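Local coordinates for protein putative phophotriesterase (Proteus mirabilis, PDB 3RHG) that binds two zinc ions per subunit and, as a member of the phosphotriesterase family of metallo-dependent hydrolases, probably hydrolyses ester bonds, at residues A[178-186]-A[209-220]; A[281-291]-A[333-341]. All blocks are in the same frame, centred on the assembly; numbering follows the deposited sequence. Where two conformers were deposited one is given.

Eight parallel strands, in the order in which they occur along the chain, make the (beta/alpha)8 barrel of this protein, and the two contacts follow each other in series: contact 1 is complete before contact 2 begins. Contact 1 closes a short loop, in which helix 175-188 is followed by strand 195-199 and then by helix 207-217, and it joins these two neighbouring outer helices. Contact 2 closes a longer loop, part helix and without strand, bringing 333-341 back onto the end of helix 270-282 and the last barrel strand, 289-291. The contacts neither nest nor cross; the centres of contacts 1 and 2 are about 23 Å apart, and the nearest atoms of contacts 1 and 2 about 9 Å apart.

Contact 1 of 2, residues A[178-186]-A[209-220]; sequences KNSLRAAAL and EVLDILLTEMGC
Leu181 and Ala185, one turn apart on helix 175-188, make a bump and a shallow seat for helix 207-217, whose segment runs in roughly the same direction at 33°, with axes 9.7 Å apart. With CG anti to the backbone N (chi1 -165°), Leu181 sets its two methyls into the hollow between Val210, Ile213 and Leu214. CD2 faces Val210 CG1 and Ile213 CG2, while Leu181 CG meets Leu214 CD2 at 3.7 Å, the two leucines crossing at about a right angle. Ala185 is small enough to admit three neighbours: its CB touches Leu214 CD2, lies 3.6 Å from Met218 CB and 3.5 Å from Cys220 SG. Met218, bent at chi2 and chi3, curls round so that CE ends 3.6 Å from Arg182 O and against Leu186 CD2. Behind this seam Leu181 and Leu214 both reach Ile198 of strand 195-199, so the helix pair packs on the barrel wall.

On the outer side Ile213 fills the angle beneath Arg182, its CG2 against Arg182 CG and below one face of the guanidinium. Arg182 meets Glu217 side-on: Arg182 NE bonds Glu217 OE2 and NH2 bonds OE1, each at 2.9 Å, although the planes are 45° apart. Asn179 OD1 accepts a bond from Arg182 NH1 at 3.2 Å. Water links Lys178 to Glu209, which has its salt bridge with Arg206. The chemistry is thus divided: apolar packing faces the barrel, charged groups the outer side, where two bonds to Glu217, a third to Asn179 and the isoleucine over one face probably restrict the guanidinium's rotation.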
# COMPACT_ATOMS: atom_id res chain seq x y z
N LYS A 178 -4.25 13.41 -30.62
CA LYS A 178 -5.02 14.65 -30.76
C LYS A 178 -6.17 14.45 -31.73
O LYS A 178 -7.28 14.92 -31.50
CB LYS A 178 -4.12 15.81 -31.20
CG LYS A 178 -3.12 16.18 -30.11
CD LYS A 178 -2.05 17.18 -30.56
CE LYS A 178 -1.21 17.63 -29.38
NZ LYS A 178 -0.06 18.47 -29.87
N ASN A 179 -5.93 13.73 -32.82
CA ASN A 179 -7.02 13.47 -33.74
C ASN A 179 -8.09 12.51 -33.21
O ASN A 179 -9.29 12.70 -33.47
CB ASN A 179 -6.44 13.08 -35.07
CG ASN A 179 -5.89 14.29 -35.82
OD1 ASN A 179 -6.28 15.46 -35.53
ND2 ASN A 179 -4.99 14.06 -36.75
N SER A 180 -7.66 11.52 -32.44
CA SER A 180 -8.56 10.62 -31.74
C SER A 180 -9.45 11.44 -30.78
O SER A 180 -10.67 11.23 -30.70
CB SER A 180 -7.73 9.58 -30.97
OG SER A 180 -8.51 8.85 -30.04
N LEU A 181 -8.86 12.41 -30.08
CA LEU A 181 -9.63 13.28 -29.20
C LEU A 181 -10.67 14.09 -29.99
O LEU A 181 -11.84 14.22 -29.57
CB LEU A 181 -8.66 14.19 -28.43
CG LEU A 181 -9.17 14.94 -27.24
CD1 LEU A 181 -9.62 13.95 -26.14
CD2 LEU A 181 -8.05 15.88 -26.74
N ARG A 182 -10.28 14.66 -31.13
CA ARG A 182 -11.23 15.38 -31.96
C ARG A 182 -12.37 14.48 -32.44
O ARG A 182 -13.54 14.91 -32.48
CB ARG A 182 -10.54 16.04 -33.15
CG ARG A 182 -9.59 17.15 -32.72
CD ARG A 182 -8.95 17.81 -33.95
NE ARG A 182 -8.23 18.99 -33.52
CZ ARG A 182 -6.93 19.03 -33.26
NH1 ARG A 182 -6.16 17.94 -33.45
NH2 ARG A 182 -6.39 20.16 -32.83
N ALA A 183 -12.04 13.25 -32.86
CA ALA A 183 -13.08 12.31 -33.28
C ALA A 183 -14.06 12.01 -32.16
O ALA A 183 -15.28 11.93 -32.39
CB ALA A 183 -12.45 10.99 -33.81
N ALA A 184 -13.55 11.83 -30.95
CA ALA A 184 -14.40 11.56 -29.81
C ALA A 184 -15.35 12.74 -29.58
O ALA A 184 -16.52 12.55 -29.26
CB ALA A 184 -13.55 11.29 -28.55
N ALA A 185 -14.83 13.96 -29.74
CA ALA A 185 -15.63 15.19 -29.59
C ALA A 185 -16.74 15.23 -30.63
O ALA A 185 -17.90 15.48 -30.30
CB ALA A 185 -14.71 16.43 -29.71
N LEU A 186 -16.41 14.98 -31.89
CA LEU A 186 -17.44 14.93 -32.94
C LEU A 186 -18.53 13.90 -32.63
O LEU A 186 -19.73 14.16 -32.82
CB LEU A 186 -16.83 14.63 -34.32
CG LEU A 186 -15.95 15.73 -34.91
CD1 LEU A 186 -15.38 15.26 -36.24
CD2 LEU A 186 -16.75 17.03 -35.10
N GLU A 209 -4.26 21.72 -22.22
CA GLU A 209 -4.20 21.53 -23.68
C GLU A 209 -5.27 20.55 -24.18
O GLU A 209 -5.83 20.74 -25.27
CB GLU A 209 -2.81 21.16 -24.16
CG GLU A 209 -2.48 19.78 -23.96
CD GLU A 209 -1.12 19.40 -24.54
OE1 GLU A 209 -0.83 19.63 -25.75
OE2 GLU A 209 -0.34 18.88 -23.75
N VAL A 210 -5.62 19.55 -23.37
CA VAL A 210 -6.69 18.64 -23.75
C VAL A 210 -8.02 19.41 -23.78
O VAL A 210 -8.81 19.25 -24.72
CB VAL A 210 -6.78 17.47 -22.76
CG1 VAL A 210 -8.12 16.74 -22.86
CG2 VAL A 210 -5.57 16.52 -22.96
N LEU A 211 -8.25 20.26 -22.79
CA LEU A 211 -9.49 21.05 -22.76
C LEU A 211 -9.51 22.16 -23.81
O LEU A 211 -10.58 22.54 -24.30
CB LEU A 211 -9.79 21.59 -21.35
CG LEU A 211 -10.01 20.46 -20.32
CD1 LEU A 211 -10.41 21.06 -18.99
CD2 LEU A 211 -11.08 19.48 -20.82
N ASP A 212 -8.34 22.66 -24.19
CA ASP A 212 -8.33 23.63 -25.29
C ASP A 212 -8.87 22.96 -26.56
O ASP A 212 -9.55 23.60 -27.35
CB ASP A 212 -6.94 24.21 -25.55
CG ASP A 212 -6.50 25.18 -24.48
OD1 ASP A 212 -7.32 25.59 -23.63
OD2 ASP A 212 -5.32 25.56 -24.49
N ILE A 213 -8.55 21.68 -26.77
CA ILE A 213 -9.12 20.98 -27.91
C ILE A 213 -10.61 20.68 -27.71
O ILE A 213 -11.43 21.02 -28.56
CB ILE A 213 -8.32 19.69 -28.25
CG1 ILE A 213 -6.90 20.06 -28.75
CG2 ILE A 213 -9.09 18.83 -29.26
CD1 ILE A 213 -5.93 18.86 -28.73
N LEU A 214 -10.97 20.04 -26.58
CA LEU A 214 -12.35 19.58 -26.40
C LEU A 214 -13.32 20.73 -26.24
O LEU A 214 -14.42 20.68 -26.80
CB LEU A 214 -12.48 18.66 -25.19
CG LEU A 214 -11.79 17.30 -25.35
CD1 LEU A 214 -11.85 16.52 -24.02
CD2 LEU A 214 -12.46 16.52 -26.50
N LEU A 215 -12.94 21.73 -25.46
CA LEU A 215 -13.88 22.79 -25.10
C LEU A 215 -13.78 23.99 -26.06
O LEU A 215 -14.77 24.41 -26.62
CB LEU A 215 -13.70 23.24 -23.65
CG LEU A 215 -13.68 22.11 -22.61
CD1 LEU A 215 -13.55 22.67 -21.18
CD2 LEU A 215 -14.97 21.27 -22.75
N THR A 216 -12.57 24.53 -26.22
CA THR A 216 -12.40 25.75 -26.99
C THR A 216 -12.58 25.48 -28.48
O THR A 216 -13.34 26.17 -29.16
CB THR A 216 -11.02 26.40 -26.71
OG1 THR A 216 -10.84 26.51 -25.29
CG2 THR A 216 -10.93 27.79 -27.33
N GLU A 217 -11.89 24.45 -28.98
CA GLU A 217 -11.92 24.15 -30.41
C GLU A 217 -13.19 23.38 -30.82
O GLU A 217 -13.89 23.79 -31.76
CB GLU A 217 -10.66 23.37 -30.82
CG GLU A 217 -10.65 22.99 -32.30
CD GLU A 217 -9.48 22.10 -32.69
OE1 GLU A 217 -8.50 21.98 -31.91
OE2 GLU A 217 -9.54 21.52 -33.80
N MET A 218 -13.47 22.27 -30.13
CA MET A 218 -14.57 21.39 -30.55
C MET A 218 -15.93 21.79 -29.97
O MET A 218 -16.96 21.31 -30.44
CB MET A 218 -14.28 19.93 -30.21
CG MET A 218 -12.97 19.40 -30.83
SD MET A 218 -12.77 19.63 -32.64
CE MET A 218 -13.96 18.40 -33.25
N GLY A 219 -15.94 22.67 -28.98
CA GLY A 219 -17.21 23.16 -28.43
C GLY A 219 -18.01 22.15 -27.63
O GLY A 219 -19.25 22.24 -27.57
N CYS A 220 -17.34 21.18 -27.00
CA CYS A 220 -18.07 20.18 -26.18
C CYS A 220 -18.65 20.77 -24.90
O CYS A 220 -18.15 21.78 -24.38
CB CYS A 220 -17.15 19.02 -25.79
SG CYS A 220 -16.53 18.11 -27.26
O HOH W 1 1.23 18.79 -27.25
O HOH W 2 -1.82 20.67 -27.96

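Contact 2 of 2, residues A[281-291]-A[333-341]; sequences IERGYGNQIVL and LCIDNPANL
The carboxamide of Asn337 turns its NH2 edge to the backbone of 281-291, where Asn337 ND2 gives one hydrogen to each of two carbonyls: Gly286 O at 2.8 Å and Ile289 O at 2.9 Å. Both acceptors lie close to the amide plane, and ND2 is in the carbonyl plane of each; the bond to Ile289 is the straighter (160° against 140°). Two bonds from one nitrogen hold the amide's rotation and tie the 3-10 turn at 286-287 to the first residue of strand 289-291. Asn337 also touches Trp249 of the neighbouring strand.

Apolar contacts flank this amide. Val290 lays CG1 against the start of the helix, 3.8 Å from Pro338 N, and CG2 against Leu341 CD2, also at 3.8 Å. Leu333 meets Ile281 tip to tip through their CD1 methyls, sets CD2 near Gly286 O, and presents CB to Leu291 CD1, which also reaches Cys334 SG at 4.1 Å. A water bridges Leu291 N and Leu333 O.

Strand 289-291 and the short axis of 336-341 cross at 105°, so the helix lies across the strand. The side chain of Val290 is about 7 Å from that of the zinc ligand His23. Helix 336-343, the last in the chain, packs on the eighth strand, and Cys334 just before it bonds Thr20 of the first through the backbone, at the closing seam of the (beta/alpha)8 barrel characteristic of the phosphotriesterase family.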
# COMPACT_ATOMS: atom_id res chain seq x y z
N ILE A 281 -13.74 19.25 -1.94
CA ILE A 281 -15.13 19.40 -1.44
C ILE A 281 -15.22 20.66 -0.60
O ILE A 281 -16.20 21.41 -0.69
CB ILE A 281 -15.58 18.14 -0.63
CG1 ILE A 281 -15.65 16.93 -1.59
CG2 ILE A 281 -16.89 18.41 0.15
CD1 ILE A 281 -15.79 15.58 -0.91
N GLU A 282 -14.21 20.90 0.23
CA GLU A 282 -14.25 22.07 1.11
C GLU A 282 -14.11 23.37 0.32
O GLU A 282 -14.58 24.43 0.75
CB GLU A 282 -13.22 21.95 2.24
CG GLU A 282 -13.63 20.85 3.23
CD GLU A 282 -12.57 20.48 4.22
OE1 GLU A 282 -11.37 20.77 3.98
OE2 GLU A 282 -12.93 19.88 5.26
N ARG A 283 -13.50 23.27 -0.86
CA ARG A 283 -13.37 24.39 -1.79
C ARG A 283 -14.63 24.55 -2.65
O ARG A 283 -14.71 25.48 -3.45
CB ARG A 283 -12.14 24.22 -2.71
CG ARG A 283 -10.77 24.46 -2.03
CD ARG A 283 -10.40 25.94 -1.97
NE ARG A 283 -9.88 26.41 -3.26
CZ ARG A 283 -8.59 26.43 -3.60
NH1 ARG A 283 -7.68 25.99 -2.74
NH2 ARG A 283 -8.22 26.87 -4.79
N GLY A 284 -15.60 23.66 -2.48
CA GLY A 284 -16.91 23.85 -3.11
C GLY A 284 -17.12 23.06 -4.39
O GLY A 284 -18.11 23.29 -5.09
N TYR A 285 -16.22 22.11 -4.67
CA TYR A 285 -16.27 21.39 -5.95
C TYR A 285 -16.82 19.97 -5.86
O TYR A 285 -16.62 19.15 -6.78
CB TYR A 285 -14.88 21.32 -6.57
CG TYR A 285 -14.29 22.63 -6.97
CD1 TYR A 285 -14.66 23.26 -8.17
CD2 TYR A 285 -13.32 23.23 -6.18
CE1 TYR A 285 -14.08 24.48 -8.56
CE2 TYR A 285 -12.74 24.45 -6.55
CZ TYR A 285 -13.11 25.06 -7.73
OH TYR A 285 -12.53 26.26 -8.07
N GLY A 286 -17.52 19.67 -4.77
CA GLY A 286 -17.99 18.31 -4.53
C GLY A 286 -18.88 17.77 -5.64
O GLY A 286 -18.90 16.57 -5.88
N ASN A 287 -19.64 18.64 -6.31
CA ASN A 287 -20.56 18.20 -7.35
C ASN A 287 -19.88 17.97 -8.70
O ASN A 287 -20.56 17.75 -9.72
CB ASN A 287 -21.68 19.22 -7.52
CG ASN A 287 -22.49 19.43 -6.26
OD1 ASN A 287 -22.87 18.48 -5.59
ND2 ASN A 287 -22.76 20.69 -5.93
N GLN A 288 -18.54 18.03 -8.72
CA GLN A 288 -17.78 17.85 -9.96
C GLN A 288 -16.77 16.73 -9.84
O GLN A 288 -15.87 16.62 -10.66
CB GLN A 288 -17.04 19.14 -10.38
CG GLN A 288 -17.90 20.13 -11.08
CD GLN A 288 -17.16 21.40 -11.40
OE1 GLN A 288 -17.30 22.41 -10.67
NE2 GLN A 288 -16.32 21.37 -12.47
N ILE A 289 -16.93 15.87 -8.84
CA ILE A 289 -15.96 14.82 -8.57
C ILE A 289 -16.60 13.45 -8.73
O ILE A 289 -17.72 13.24 -8.28
CB ILE A 289 -15.43 14.93 -7.13
CG1 ILE A 289 -14.65 16.24 -6.95
CG2 ILE A 289 -14.54 13.71 -6.78
CD1 ILE A 289 -14.31 16.55 -5.50
N VAL A 290 -15.92 12.52 -9.41
CA VAL A 290 -16.34 11.12 -9.39
C VAL A 290 -15.18 10.23 -8.93
O VAL A 290 -14.01 10.66 -9.01
CB VAL A 290 -16.95 10.64 -10.72
CG1 VAL A 290 -18.33 11.26 -10.94
CG2 VAL A 290 -15.99 10.97 -11.89
N LEU A 291 -15.50 9.02 -8.49
CA LEU A 291 -14.56 8.12 -7.79
C LEU A 291 -14.65 6.72 -8.36
O LEU A 291 -15.73 6.24 -8.64
CB LEU A 291 -14.97 7.99 -6.32
CG LEU A 291 -15.14 9.30 -5.54
CD1 LEU A 291 -15.63 9.02 -4.12
CD2 LEU A 291 -13.88 10.15 -5.52
N LEU A 333 -21.52 11.27 -3.76
CA LEU A 333 -20.27 11.08 -4.51
C LEU A 333 -20.30 9.85 -5.41
O LEU A 333 -19.72 9.88 -6.49
CB LEU A 333 -19.06 10.98 -3.58
CG LEU A 333 -18.60 12.29 -2.94
CD1 LEU A 333 -17.52 12.01 -1.91
CD2 LEU A 333 -18.07 13.27 -3.99
N CYS A 334 -20.97 8.79 -4.96
CA CYS A 334 -21.00 7.52 -5.70
C CYS A 334 -22.38 7.21 -6.27
O CYS A 334 -22.60 6.10 -6.78
CB CYS A 334 -20.55 6.35 -4.82
SG CYS A 334 -18.83 6.49 -4.29
N ILE A 335 -23.32 8.15 -6.13
CA ILE A 335 -24.68 7.97 -6.63
C ILE A 335 -25.08 9.11 -7.56
O ILE A 335 -24.98 8.98 -8.80
CB ILE A 335 -25.68 7.84 -5.46
CG1 ILE A 335 -25.26 6.66 -4.57
CG2 ILE A 335 -27.10 7.61 -6.00
CD1 ILE A 335 -26.04 6.50 -3.30
N ASP A 336 -25.47 10.26 -6.99
CA ASP A 336 -25.87 11.41 -7.80
C ASP A 336 -24.79 11.84 -8.80
O ASP A 336 -25.09 12.15 -9.96
CB ASP A 336 -26.22 12.61 -6.94
CG ASP A 336 -27.25 12.30 -5.88
OD1 ASP A 336 -28.18 13.13 -5.70
OD2 ASP A 336 -27.12 11.25 -5.21
N ASN A 337 -23.54 11.90 -8.34
CA ASN A 337 -22.48 12.45 -9.18
C ASN A 337 -22.23 11.61 -10.45
O ASN A 337 -22.31 12.14 -11.57
CB ASN A 337 -21.20 12.64 -8.37
CG ASN A 337 -21.24 13.87 -7.48
OD1 ASN A 337 -22.33 14.43 -7.19
ND2 ASN A 337 -20.07 14.29 -6.98
N PRO A 338 -21.95 10.30 -10.30
CA PRO A 338 -21.72 9.53 -11.53
C PRO A 338 -22.97 9.43 -12.38
O PRO A 338 -22.88 9.37 -13.59
CB PRO A 338 -21.25 8.15 -11.02
CG PRO A 338 -21.76 8.07 -9.59
CD PRO A 338 -21.62 9.51 -9.10
N ALA A 339 -24.16 9.45 -11.78
CA ALA A 339 -25.37 9.44 -12.59
C ALA A 339 -25.45 10.71 -13.43
O ALA A 339 -25.87 10.66 -14.59
CB ALA A 339 -26.61 9.31 -11.72
N ASN A 340 -25.08 11.86 -12.86
CA ASN A 340 -25.10 13.08 -13.64
C ASN A 340 -24.07 13.07 -14.75
O ASN A 340 -24.38 13.40 -15.89
CB ASN A 340 -24.94 14.32 -12.72
CG ASN A 340 -26.21 14.64 -11.98
OD1 ASN A 340 -27.32 14.48 -12.51
ND2 ASN A 340 -26.07 15.12 -10.75
N LEU A 341 -22.85 12.69 -14.41
CA LEU A 341 -21.80 12.64 -15.43
C LEU A 341 -22.24 11.72 -16.56
O LEU A 341 -22.19 12.10 -17.74
CB LEU A 341 -20.52 12.09 -14.80
CG LEU A 341 -19.43 11.60 -15.77
CD1 LEU A 341 -18.99 12.75 -16.67
CD2 LEU A 341 -18.27 11.02 -14.98
O HOH W 3 -18.33 8.52 -8.38